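Alkaline phosphatase D (Bacillus subtilis, PDB 2YEQ) hydrolyses phosphodiesters and phosphate monoesters, as a secreted enzyme with iron and calcium in its active site. Local coordinates at residues A[46-52]-A[88-94]; A[213-219]-A[231-235]; A[470-475]-A[486-492]. One frame throughout, in Å; residues are numbered along the deposited sequence.

Contact 1. Residues A[46-52]-A[88-94]; sequences VKWEVAK and YYYRFKT. With PE5 (3,6,9,12,15,18,21,24-octaoxahexacosan-1-ol), chain P; PE5 (3,6,9,12,15,18,21,24-octaoxahexacosan-1-ol), chain X.
Glu49 and Arg91 face each other across two antiparallel strands, and their side chains run side by side to a salt bridge. One carboxylate oxygen, Glu49 OE1, takes both bonds: Arg91 NH2 donates from 3.0 Å, to the syn lone pair, and Arg91 NE from 3.2 Å, nearly along the C-O axis. OE1 lies in the guanidinium plane, and the carboxylate and guanidinium planes are only 26° apart. Arg91 reaches this place because its CG stands between the backbone N and the carbonyl carbon (chi1 71°) while the rest of the chain is extended. An arginine suits the site, since it offers NE and NH2 together to one carboxylate oxygen and its flat cation also makes a cation-pi contact with Phe56; NH1 bonds a polyether molecule.

Beneath the pair, Arg91 N bonds Glu49 O and Glu49 N bonds Arg91 O, both at 3.1 Å. On the other sheet face, beta-branched and aromatic residues fill the core: Phe92 CD1 lies 3.8 Å from Val46 CG1, and Val50 CG1 is 3.8 Å from Tyr88 CB. Strands 23-28 and 74-79 cover this side of the four-stranded antiparallel sheet, part of the N-terminal, E-set-like domain. Were Arg91 an alanine, the Glu49 carboxylate would probably be left without its charged mate. The chemistry thus divides by face, with a paired charge on one and an apolar core on the other.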
loop_
_atom_site.group_PDB
_atom_site.type_symbol
_atom_site.label_atom_id
_atom_site.label_comp_id
_atom_site.label_asym_id
_atom_site.label_seq_id
_atom_site.Cartn_x
_atom_site.Cartn_y
_atom_site.Cartn_z
ATOM N N VAL A 46 13.954 -13.145 22.479
ATOM C CA VAL A 46 12.821 -13.733 21.756
ATOM C C VAL A 46 13.355 -14.825 20.850
ATOM O O VAL A 46 14.189 -14.566 19.958
ATOM C CB VAL A 46 12.025 -12.678 20.949
ATOM C CG1 VAL A 46 10.809 -13.345 20.232
ATOM C CG2 VAL A 46 11.520 -11.556 21.867
ATOM N N LYS A 47 12.913 -16.058 21.100
ATOM C CA LYS A 47 13.334 -17.188 20.274
ATOM C C LYS A 47 12.421 -17.274 19.069
ATOM O O LYS A 47 11.255 -16.852 19.120
ATOM C CB LYS A 47 13.284 -18.497 21.074
ATOM C CG LYS A 47 14.324 -18.546 22.216
ATOM C CD LYS A 47 14.446 -19.940 22.826
ATOM C CE LYS A 47 15.577 -20.029 23.859
ATOM N NZ LYS A 47 16.812 -19.268 23.454
ATOM N N TRP A 48 12.951 -17.803 17.973
ATOM C CA TRP A 48 12.159 -17.986 16.773
ATOM C C TRP A 48 12.511 -19.294 16.084
ATOM O O TRP A 48 13.656 -19.764 16.143
ATOM C CB TRP A 48 12.353 -16.820 15.790
ATOM C CG TRP A 48 13.787 -16.583 15.414
ATOM C CD1 TRP A 48 14.693 -15.802 16.075
ATOM C CD2 TRP A 48 14.479 -17.144 14.302
ATOM N NE1 TRP A 48 15.900 -15.825 15.416
ATOM C CE2 TRP A 48 15.792 -16.640 14.324
ATOM C CE3 TRP A 48 14.108 -17.999 13.263
ATOM C CZ2 TRP A 48 16.739 -16.985 13.357
ATOM C CZ3 TRP A 48 15.045 -18.335 12.311
ATOM C CH2 TRP A 48 16.342 -17.837 12.366
ATOM N N GLU A 49 11.520 -19.842 15.392
ATOM C CA GLU A 49 11.663 -21.099 14.667
ATOM C C GLU A 49 10.921 -21.027 13.329
ATOM O O GLU A 49 9.821 -20.460 13.237
ATOM C CB GLU A 49 11.066 -22.260 15.471
ATOM C CG GLU A 49 11.803 -22.610 16.746
ATOM C CD GLU A 49 11.087 -23.688 17.561
ATOM O OE1 GLU A 49 9.836 -23.837 17.452
ATOM O OE2 GLU A 49 11.796 -24.388 18.311
ATOM N N VAL A 50 11.526 -21.633 12.318
ATOM C CA VAL A 50 10.932 -21.805 11.017
ATOM C C VAL A 50 10.889 -23.316 10.714
ATOM O O VAL A 50 11.901 -24.022 10.840
ATOM C CB VAL A 50 11.764 -21.102 9.930
ATOM C CG1 VAL A 50 11.155 -21.333 8.549
ATOM C CG2 VAL A 50 11.887 -19.598 10.244
ATOM N N ALA A 51 9.726 -23.792 10.308
ATOM C CA ALA A 51 9.506 -25.208 10.057
ATOM C C ALA A 51 8.848 -25.434 8.703
ATOM O O ALA A 51 8.212 -24.526 8.122
ATOM C CB ALA A 51 8.630 -25.810 11.183
ATOM N N LYS A 52 8.946 -26.664 8.217
ATOM C CA LYS A 52 8.234 -27.054 6.996
ATOM C C LYS A 52 6.772 -27.377 7.249
ATOM O O LYS A 52 5.977 -27.435 6.314
ATOM C CB LYS A 52 8.920 -28.243 6.335
ATOM C CG LYS A 52 10.382 -27.989 6.018
ATOM C CD LYS A 52 10.950 -28.989 4.998
ATOM C CE LYS A 52 11.909 -29.989 5.630
ATOM N NZ LYS A 52 12.927 -30.509 4.656
ATOM N N TYR A 88 6.647 -22.039 4.343
ATOM C CA TYR A 88 7.136 -22.354 5.686
ATOM C C TYR A 88 6.191 -21.821 6.727
ATOM O O TYR A 88 5.358 -20.946 6.440
ATOM C CB TYR A 88 8.504 -21.757 5.913
ATOM C CG TYR A 88 9.615 -22.341 5.068
ATOM C CD1 TYR A 88 10.329 -23.470 5.498
ATOM C CD2 TYR A 88 9.995 -21.749 3.876
ATOM C CE1 TYR A 88 11.361 -23.990 4.767
ATOM C CE2 TYR A 88 11.056 -22.266 3.125
ATOM C CZ TYR A 88 11.731 -23.389 3.578
ATOM O OH TYR A 88 12.782 -23.892 2.847
ATOM N N TYR A 89 6.325 -22.358 7.937
ATOM C CA TYR A 89 5.623 -21.865 9.103
ATOM C C TYR A 89 6.651 -21.301 10.062
ATOM O O TYR A 89 7.821 -21.749 10.071
ATOM C CB TYR A 89 4.809 -22.979 9.753
ATOM C CG TYR A 89 3.766 -23.499 8.805
ATOM C CD1 TYR A 89 4.075 -24.514 7.898
ATOM C CD2 TYR A 89 2.496 -22.939 8.769
ATOM C CE1 TYR A 89 3.130 -24.975 6.994
ATOM C CE2 TYR A 89 1.536 -23.387 7.867
ATOM C CZ TYR A 89 1.863 -24.410 6.980
ATOM O OH TYR A 89 0.935 -24.878 6.073
ATOM N N TYR A 90 6.231 -20.312 10.850
ATOM C CA TYR A 90 7.129 -19.677 11.795
ATOM C C TYR A 90 6.392 -19.291 13.058
ATOM O O TYR A 90 5.175 -19.099 13.048
ATOM C CB TYR A 90 7.839 -18.467 11.143
ATOM C CG TYR A 90 6.901 -17.330 10.784
ATOM C CD1 TYR A 90 6.242 -17.314 9.565
ATOM C CD2 TYR A 90 6.689 -16.262 11.667
ATOM C CE1 TYR A 90 5.382 -16.292 9.242
ATOM C CE2 TYR A 90 5.833 -15.234 11.345
ATOM C CZ TYR A 90 5.184 -15.242 10.145
ATOM O OH TYR A 90 4.308 -14.247 9.828
ATOM N N ARG A 91 7.138 -19.181 14.158
ATOM C CA ARG A 91 6.580 -18.695 15.418
ATOM C C ARG A 91 7.685 -18.204 16.324
ATOM O O ARG A 91 8.861 -18.511 16.113
ATOM C CB ARG A 91 5.774 -19.787 16.129
ATOM C CG ARG A 91 6.651 -20.859 16.668
ATOM C CD ARG A 91 5.874 -21.902 17.459
ATOM N NE ARG A 91 6.765 -23.018 17.753
ATOM C CZ ARG A 91 6.378 -24.166 18.293
ATOM N NH1 ARG A 91 5.099 -24.374 18.588
ATOM N NH2 ARG A 91 7.279 -25.115 18.515
ATOM N N PHE A 92 7.280 -17.433 17.324
ATOM C CA PHE A 92 8.193 -16.861 18.291
ATOM C C PHE A 92 7.837 -17.372 19.676
ATOM O O PHE A 92 6.686 -17.702 19.947
ATOM C CB PHE A 92 8.072 -15.331 18.307
ATOM C CG PHE A 92 8.397 -14.670 17.000
ATOM C CD1 PHE A 92 9.698 -14.284 16.707
ATOM C CD2 PHE A 92 7.405 -14.417 16.073
ATOM C CE1 PHE A 92 9.995 -13.647 15.518
ATOM C CE2 PHE A 92 7.701 -13.781 14.854
ATOM C CZ PHE A 92 8.997 -13.399 14.589
ATOM N N LYS A 93 8.821 -17.346 20.566
ATOM C CA LYS A 93 8.629 -17.696 21.971
ATOM C C LYS A 93 9.447 -16.723 22.805
ATOM O O LYS A 93 10.608 -16.478 22.495
ATOM C CB LYS A 93 9.110 -19.121 22.209
ATOM C CG LYS A 93 8.830 -19.689 23.568
ATOM C CD LYS A 93 9.702 -20.943 23.793
ATOM C CE LYS A 93 9.141 -21.879 24.862
ATOM N NZ LYS A 93 9.701 -23.262 24.735
ATOM N N THR A 94 8.831 -16.164 23.837
ATOM C CA THR A 94 9.540 -15.318 24.784
ATOM C C THR A 94 9.155 -15.782 26.180
ATOM O O THR A 94 7.984 -15.801 26.534
ATOM C CB THR A 94 9.298 -13.802 24.518
ATOM O OG1 THR A 94 10.185 -13.029 25.329
ATOM C CG2 THR A 94 7.837 -13.386 24.737
HETATM C C50 PE5 P . 6.070 -28.117 19.825
HETATM O O1 PE5 P . 4.851 -27.389 19.659
HETATM C C1 PE5 P . 4.241 -27.571 18.371
HETATM C C2 PE5 P . 2.889 -26.856 18.303
HETATM O O2 PE5 P . 2.857 -25.901 17.228
HETATM C C3 PE5 P . 1.619 -25.171 17.080
HETATM C C4 PE5 P . 1.570 -23.873 17.912
HETATM O O3 PE5 P . 2.848 -23.294 18.190
HETATM O O1 PE5 X . 16.009 -29.791 4.409
HETATM C C1 PE5 X . 16.192 -29.033 5.608
HETATM C C2 PE5 X . 16.113 -29.927 6.851
HETATM O O2 PE5 X . 14.768 -30.364 7.074
HETATM C C3 PE5 X . 14.487 -30.800 8.410
HETATM C C4 PE5 X . 13.169 -31.548 8.422
#

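Contact 2. Residues A[213-219]-A[231-235]; sequences VENNYAN and FVLRR. With CA (calcium ion), chain B; NA (sodium ion), chain C.
Phe231 pushes its ring from helix 228-245 into the loop 213-219, whose Glu214 to Tyr217 part is a type II beta turn within the calcineurin-like phosphatase domain. The turn carries two metal ligands at its corner: Asn215 OD1 and Asn216 OD1 both bind a calcium ion, shared with Asp210. Phe231 CZ lies 3.4 Å from Tyr217 CB, and Phe231 CE1 is 3.5 Å from Val213 CG1. The two aromatic planes are inclined at 46°, and a phenylalanine suits this buried spot because it fills it without a polar group to satisfy.

One helical turn on, Arg234 lays a guanidinium face against Glu214 CB. Its CG lies trans to the backbone N (chi1 -164°) and the chain is fully extended, which carries the charge to the carboxylate. Glu214 OE1 is 3.5 Å from Arg234 NH1 but well out of the guanidinium plane, so this salt bridge rests on charge alone; water 1 bonds both atoms. Glu214 OE2 coordinates the sodium ion at 2.3 Å. Glu175, another sodium ligand, accepts a hydrogen bond from Arg234 NH2, which probably helps to offset the gathered negative charge.

Arg235, bent at chi3, leads off in a different direction, and its NH2 bonds Pro257 O. Its NH1 meets Asn219 OD1 at 3.1 Å, with the donor tilted 29° from the amide carbonyl plane, and makes a weak bond to Asn219 O.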
loop_
_atom_site.group_PDB
_atom_site.type_symbol
_atom_site.label_atom_id
_atom_site.label_comp_id
_atom_site.label_asym_id
_atom_site.label_seq_id
_atom_site.Cartn_x
_atom_site.Cartn_y
_atom_site.Cartn_z
ATOM N N VAL A 213 2.766 9.439 7.595
ATOM C CA VAL A 213 3.327 10.636 8.256
ATOM C C VAL A 213 2.266 11.679 8.445
ATOM O O VAL A 213 1.810 11.917 9.569
ATOM C CB VAL A 213 4.532 11.221 7.522
ATOM C CG1 VAL A 213 5.231 12.296 8.456
ATOM C CG2 VAL A 213 5.510 10.132 7.108
ATOM N N GLU A 214 1.860 12.317 7.353
ATOM C CA GLU A 214 0.820 13.329 7.407
ATOM C C GLU A 214 0.285 13.553 6.012
ATOM O O GLU A 214 1.041 13.471 5.046
ATOM C CB GLU A 214 1.335 14.684 7.984
ATOM C CG GLU A 214 0.172 15.708 8.160
ATOM C CD GLU A 214 0.588 17.149 8.602
ATOM O OE1 GLU A 214 1.660 17.605 8.163
ATOM O OE2 GLU A 214 -0.216 17.806 9.345
ATOM N N ASN A 215 -0.997 13.891 5.924
ATOM C CA ASN A 215 -1.648 14.139 4.636
ATOM C C ASN A 215 -0.859 15.033 3.665
ATOM O O ASN A 215 -0.467 16.169 4.012
ATOM C CB ASN A 215 -3.021 14.789 4.835
ATOM C CG ASN A 215 -3.849 14.806 3.551
ATOM O OD1 ASN A 215 -4.061 13.753 2.923
ATOM N ND2 ASN A 215 -4.330 15.995 3.162
ATOM N N ASN A 216 -0.676 14.516 2.447
ATOM C CA ASN A 216 -0.112 15.233 1.301
ATOM C C ASN A 216 1.239 15.876 1.532
ATOM O O ASN A 216 1.555 16.909 0.918
ATOM C CB ASN A 216 -1.104 16.278 0.774
ATOM C CG ASN A 216 -2.248 15.647 -0.066
ATOM O OD1 ASN A 216 -2.738 14.588 0.266
ATOM N ND2 ASN A 216 -2.669 16.328 -1.143
ATOM N N TYR A 217 2.061 15.251 2.368
ATOM C CA TYR A 217 3.420 15.673 2.491
ATOM C C TYR A 217 4.185 15.451 1.194
ATOM O O TYR A 217 3.846 14.573 0.379
ATOM C CB TYR A 217 4.118 15.033 3.690
ATOM C CG TYR A 217 4.829 13.703 3.561
ATOM C CD1 TYR A 217 6.156 13.636 3.219
ATOM C CD2 TYR A 217 4.171 12.497 3.882
ATOM C CE1 TYR A 217 6.832 12.442 3.179
ATOM C CE2 TYR A 217 4.834 11.279 3.837
ATOM C CZ TYR A 217 6.141 11.237 3.483
ATOM O OH TYR A 217 6.810 10.038 3.442
ATOM N N ALA A 218 5.238 16.244 1.020
ATOM C CA ALA A 218 6.096 16.133 -0.157
ATOM C C ALA A 218 7.548 16.287 0.266
ATOM O O ALA A 218 8.003 17.410 0.509
ATOM C CB ALA A 218 5.683 17.211 -1.192
ATOM N N ASN A 219 8.267 15.155 0.353
ATOM C CA ASN A 219 9.625 15.119 0.881
ATOM C C ASN A 219 9.631 15.712 2.325
ATOM O O ASN A 219 9.146 15.043 3.280
ATOM C CB ASN A 219 10.610 15.809 -0.086
ATOM C CG ASN A 219 12.044 15.518 0.220
ATOM O OD1 ASN A 219 12.421 15.130 1.351
ATOM N ND2 ASN A 219 12.896 15.691 -0.797
ATOM N N PHE A 231 8.235 19.357 10.819
ATOM C CA PHE A 231 7.868 18.205 9.989
ATOM C C PHE A 231 9.000 17.208 9.844
ATOM O O PHE A 231 8.762 16.003 9.838
ATOM C CB PHE A 231 7.370 18.620 8.622
ATOM C CG PHE A 231 6.949 17.432 7.783
ATOM C CD1 PHE A 231 5.767 16.778 8.072
ATOM C CD2 PHE A 231 7.783 16.930 6.800
ATOM C CE1 PHE A 231 5.368 15.633 7.355
ATOM C CE2 PHE A 231 7.397 15.796 6.060
ATOM C CZ PHE A 231 6.192 15.150 6.352
ATOM N N VAL A 232 10.238 17.681 9.764
ATOM C CA VAL A 232 11.370 16.778 9.648
ATOM C C VAL A 232 11.503 15.868 10.875
ATOM O O VAL A 232 11.827 14.680 10.760
ATOM C CB VAL A 232 12.676 17.535 9.367
ATOM C CG1 VAL A 232 13.876 16.566 9.299
ATOM C CG2 VAL A 232 12.535 18.312 8.049
ATOM N N LEU A 233 11.254 16.433 12.051
ATOM C CA LEU A 233 11.257 15.645 13.272
ATOM C C LEU A 233 10.104 14.640 13.236
ATOM O O LEU A 233 10.249 13.493 13.614
ATOM C CB LEU A 233 11.130 16.565 14.482
ATOM C CG LEU A 233 12.362 17.442 14.745
ATOM C CD1 LEU A 233 12.022 18.482 15.826
ATOM C CD2 LEU A 233 13.526 16.548 15.150
ATOM N N ARG A 234 8.962 15.095 12.760
ATOM C CA ARG A 234 7.810 14.231 12.624
ATOM C C ARG A 234 8.053 13.063 11.643
ATOM O O ARG A 234 7.683 11.921 11.914
ATOM C CB ARG A 234 6.640 15.067 12.183
ATOM C CG ARG A 234 5.345 14.423 12.360
ATOM C CD ARG A 234 4.276 15.350 11.978
ATOM N NE ARG A 234 2.993 14.704 12.103
ATOM C CZ ARG A 234 1.829 15.271 11.877
ATOM N NH1 ARG A 234 1.740 16.550 11.530
ATOM N NH2 ARG A 234 0.732 14.551 12.024
ATOM N N ARG A 235 8.724 13.339 10.527
ATOM C CA ARG A 235 9.038 12.298 9.571
ATOM C C ARG A 235 9.993 11.262 10.143
ATOM O O ARG A 235 9.821 10.061 9.902
ATOM C CB ARG A 235 9.603 12.872 8.261
ATOM C CG ARG A 235 9.492 11.902 7.095
ATOM C CD ARG A 235 9.947 12.520 5.784
ATOM N NE ARG A 235 11.356 12.270 5.489
ATOM C CZ ARG A 235 11.935 12.558 4.326
ATOM N NH1 ARG A 235 11.229 13.149 3.379
ATOM N NH2 ARG A 235 13.208 12.282 4.119
HETATM CA CA CA B . -3.718 12.551 0.923
HETATM NA NA NA C . -2.300 17.764 10.346
HETATM O O HOH W 1 3.414 18.451 9.995
HETATM O O HOH W 2 14.273 12.712 1.349
HETATM O O HOH W 3 -1.389 19.468 11.419
HETATM O O HOH W 4 -2.713 19.052 8.503
HETATM O O HOH W 5 -3.224 16.075 9.180
HETATM O O HOH W 6 -5.771 13.093 0.241
HETATM O O HOH W 7 -3.080 11.841 -1.237
#

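Contact 3. Residues A[470-475]-A[486-492]; sequences STRASF and KVSSTTI. With PE5 (3,6,9,12,15,18,21,24-octaoxahexacosan-1-ol), chain H; EDO (1,2-ethanediol), chain N; EDO (1,2-ethanediol), chain D.
A bend at chi2 (66°) folds the Arg472 side chain back over the neighbouring strand, after its CG has set out trans to the backbone N. The turn brings Arg472 NH1 to Ser489 OG at 3.1 Å, with the hydroxyl oxygen near the guanidinium plane, while Thr490 O lies over one face of the group. Ser489 itself holds OG anti to the backbone N (chi1 172°), placing it on the arginine's side; a small hydroxyl suits a site where a long charged chain arrives from across the sheet. Arg472 NE forms a salt bridge with Asp418, so the guanidinium is gripped from more than one side. Its aliphatic part is used as well, with Arg472 CD 3.9 Å from Ile492 CG1.

Strands 470-477 and 484-489 form a beta hairpin, the latter being the outermost strand at this end of the ten-stranded mixed sheet. The hairpin is interrupted by a classic beta bulge, in which Val487 and Ser488 both face Ser474. Ser474 O accepts a hydrogen bond from Val487 N at 2.8 Å and a weak one from Ser488 N at 3.5 Å. Between Ser474 and Ser488 only small side chains meet, their CB atoms 3.6 Å apart, and Ser474 OG also bonds Asp455 on the next strand.

Beyond the bulge Phe475 pairs with Lys486, and their side chains run alongside each other, pointing the same way. The lysine's methylenes serve as the apolar partner of the ring: Phe475 CZ touches Lys486 CE at 3.5 Å, and Phe435 meets the same ring from strand 433-437.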
loop_
_atom_site.group_PDB
_atom_site.type_symbol
_atom_site.label_atom_id
_atom_site.label_comp_id
_atom_site.label_asym_id
_atom_site.label_seq_id
_atom_site.Cartn_x
_atom_site.Cartn_y
_atom_site.Cartn_z
ATOM N N SER A 470 -17.361 -10.132 -3.134
ATOM C CA SER A 470 -17.581 -10.668 -4.492
ATOM C C SER A 470 -16.590 -10.034 -5.435
ATOM O O SER A 470 -16.063 -8.950 -5.167
ATOM C CB SER A 470 -18.966 -10.316 -5.025
ATOM O OG SER A 470 -19.935 -10.327 -4.015
ATOM N N THR A 471 -16.352 -10.702 -6.550
ATOM C CA THR A 471 -15.587 -10.122 -7.631
ATOM C C THR A 471 -16.544 -9.222 -8.432
ATOM O O THR A 471 -17.466 -9.708 -9.100
ATOM C CB THR A 471 -14.930 -11.207 -8.457
ATOM O OG1 THR A 471 -14.047 -11.965 -7.606
ATOM C CG2 THR A 471 -14.131 -10.632 -9.634
ATOM N N ARG A 472 -16.378 -7.907 -8.294
ATOM C CA ARG A 472 -17.192 -6.937 -9.029
ATOM C C ARG A 472 -16.916 -7.035 -10.519
ATOM O O ARG A 472 -17.807 -6.888 -11.362
ATOM C CB ARG A 472 -16.899 -5.481 -8.573
ATOM C CG ARG A 472 -17.590 -4.399 -9.422
ATOM C CD ARG A 472 -19.052 -4.490 -9.239
ATOM N NE ARG A 472 -19.855 -3.566 -10.021
ATOM C CZ ARG A 472 -20.133 -3.688 -11.319
ATOM N NH1 ARG A 472 -19.614 -4.668 -12.054
ATOM N NH2 ARG A 472 -20.928 -2.805 -11.892
ATOM N N ALA A 473 -15.661 -7.249 -10.843
ATOM C CA ALA A 473 -15.259 -7.266 -12.203
ATOM C C ALA A 473 -13.888 -7.833 -12.284
ATOM O O ALA A 473 -13.092 -7.759 -11.322
ATOM C CB ALA A 473 -15.305 -5.848 -12.803
ATOM N N SER A 474 -13.614 -8.403 -13.448
ATOM C CA SER A 474 -12.347 -9.017 -13.733
ATOM C C SER A 474 -11.890 -8.578 -15.122
ATOM O O SER A 474 -12.703 -8.548 -16.078
ATOM C CB SER A 474 -12.482 -10.541 -13.649
ATOM O OG SER A 474 -11.258 -11.178 -14.028
ATOM N N PHE A 475 -10.604 -8.235 -15.233
ATOM C CA PHE A 475 -10.008 -7.763 -16.490
ATOM C C PHE A 475 -8.795 -8.569 -16.775
ATOM O O PHE A 475 -8.066 -8.962 -15.857
ATOM C CB PHE A 475 -9.658 -6.259 -16.410
ATOM C CG PHE A 475 -10.859 -5.370 -16.292
ATOM C CD1 PHE A 475 -11.382 -5.049 -15.054
ATOM C CD2 PHE A 475 -11.465 -4.853 -17.416
ATOM C CE1 PHE A 475 -12.498 -4.253 -14.947
ATOM C CE2 PHE A 475 -12.564 -4.039 -17.312
ATOM C CZ PHE A 475 -13.100 -3.755 -16.086
ATOM N N LYS A 486 -12.709 -7.062 -20.318
ATOM C CA LYS A 486 -13.538 -7.363 -19.169
ATOM C C LYS A 486 -14.063 -8.779 -19.326
ATOM O O LYS A 486 -14.806 -9.038 -20.264
ATOM C CB LYS A 486 -14.710 -6.387 -19.084
ATOM C CG LYS A 486 -15.421 -6.410 -17.748
ATOM C CD LYS A 486 -16.685 -5.581 -17.758
ATOM C CE LYS A 486 -16.469 -4.283 -17.062
ATOM N NZ LYS A 486 -17.677 -3.432 -17.104
ATOM N N VAL A 487 -13.671 -9.681 -18.425
ATOM C CA VAL A 487 -14.046 -11.097 -18.519
ATOM C C VAL A 487 -15.103 -11.482 -17.505
ATOM O O VAL A 487 -15.607 -12.616 -17.509
ATOM C CB VAL A 487 -12.809 -12.023 -18.464
ATOM C CG1 VAL A 487 -11.903 -11.761 -19.696
ATOM C CG2 VAL A 487 -12.030 -11.857 -17.136
ATOM N N SER A 488 -15.464 -10.548 -16.634
ATOM C CA SER A 488 -16.470 -10.798 -15.627
ATOM C C SER A 488 -17.030 -9.481 -15.110
ATOM O O SER A 488 -16.306 -8.499 -15.002
ATOM C CB SER A 488 -15.851 -11.597 -14.467
ATOM O OG SER A 488 -16.866 -11.989 -13.575
ATOM N N SER A 489 -18.300 -9.478 -14.732
ATOM C CA SER A 489 -18.926 -8.315 -14.131
ATOM C C SER A 489 -20.175 -8.734 -13.392
ATOM O O SER A 489 -21.024 -9.421 -13.971
ATOM C CB SER A 489 -19.265 -7.298 -15.213
ATOM O OG SER A 489 -20.047 -6.233 -14.711
ATOM N N THR A 490 -20.283 -8.351 -12.114
ATOM C CA THR A 490 -21.378 -8.788 -11.238
ATOM C C THR A 490 -21.853 -7.632 -10.382
ATOM O O THR A 490 -21.050 -6.877 -9.834
ATOM C CB THR A 490 -20.933 -9.925 -10.307
ATOM O OG1 THR A 490 -20.376 -10.976 -11.100
ATOM C CG2 THR A 490 -22.082 -10.449 -9.474
ATOM N N THR A 491 -23.160 -7.508 -10.247
ATOM C CA THR A 491 -23.735 -6.483 -9.416
ATOM C C THR A 491 -23.604 -6.924 -7.952
ATOM O O THR A 491 -23.675 -8.113 -7.649
ATOM C CB THR A 491 -25.185 -6.218 -9.809
ATOM O OG1 THR A 491 -25.933 -7.406 -9.641
ATOM C CG2 THR A 491 -25.278 -5.830 -11.260
ATOM N N ILE A 492 -23.373 -5.964 -7.056
ATOM C CA ILE A 492 -23.095 -6.260 -5.660
ATOM C C ILE A 492 -24.385 -6.152 -4.871
ATOM O O ILE A 492 -25.008 -5.111 -4.803
ATOM C CB ILE A 492 -21.994 -5.313 -5.068
ATOM C CG1 ILE A 492 -20.712 -5.431 -5.890
ATOM C CG2 ILE A 492 -21.708 -5.634 -3.587
ATOM C CD1 ILE A 492 -20.090 -6.830 -5.958
HETATM C C48 PE5 H . -9.478 -15.950 -10.472
HETATM C C50 PE5 H . -9.215 -17.250 -11.216
HETATM O O1 PE5 H . -8.434 -16.979 -12.386
HETATM C C1 PE5 H . -7.402 -17.926 -12.677
HETATM C C2 PE5 H . -6.408 -17.375 -13.702
HETATM O O2 PE5 H . -6.785 -17.759 -15.023
HETATM C C3 PE5 H . -6.281 -16.966 -16.106
HETATM C C4 PE5 H . -7.033 -17.355 -17.379
HETATM O O3 PE5 H . -7.931 -16.320 -17.815
HETATM C C5 PE5 H . -9.297 -16.716 -17.701
HETATM C C6 PE5 H . -10.289 -15.667 -18.153
HETATM O O4 PE5 H . -11.541 -15.898 -17.497
HETATM C C7 PE5 H . -11.724 -15.084 -16.346
HETATM C C8 PE5 H . -12.855 -15.535 -15.453
HETATM O O5 PE5 H . -12.543 -15.189 -14.095
HETATM C C9 PE5 H . -13.207 -13.988 -13.712
HETATM C C1 EDO N . -24.875 -2.580 -6.386
HETATM O O1 EDO N . -26.156 -3.083 -5.962
HETATM C C2 EDO N . -24.575 -2.777 -7.870
HETATM O O2 EDO N . -23.271 -3.341 -8.043
HETATM C C1 EDO D . -20.301 -3.839 -18.028
HETATM O O1 EDO D . -21.341 -4.156 -17.105
HETATM C C2 EDO D . -20.830 -3.567 -19.426
HETATM O O2 EDO D . -19.741 -3.653 -20.355
HETATM O O HOH W 8 -23.171 -9.973 -5.031
#

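The three contacts follow one another along the chain, each closing before the next opens, and none touches another. Contact 1 lies in the four-stranded antiparallel sheet of the N-terminal domain, its centre about 36 Å from that of contact 2 and about 39 Å from that of contact 3. Contacts 2 and 3 are about 37 Å apart between centres, on opposite sides of the chain's centre. Contact 2 joins a metal-binding loop after strand 203-206 to helix 228-245, whereas contact 3 closes the outer edge of the mixed sheet to which strand 203-206 also belongs. Of the three, contact 2 alone holds metal ligands; the others build the sheet framework at the periphery.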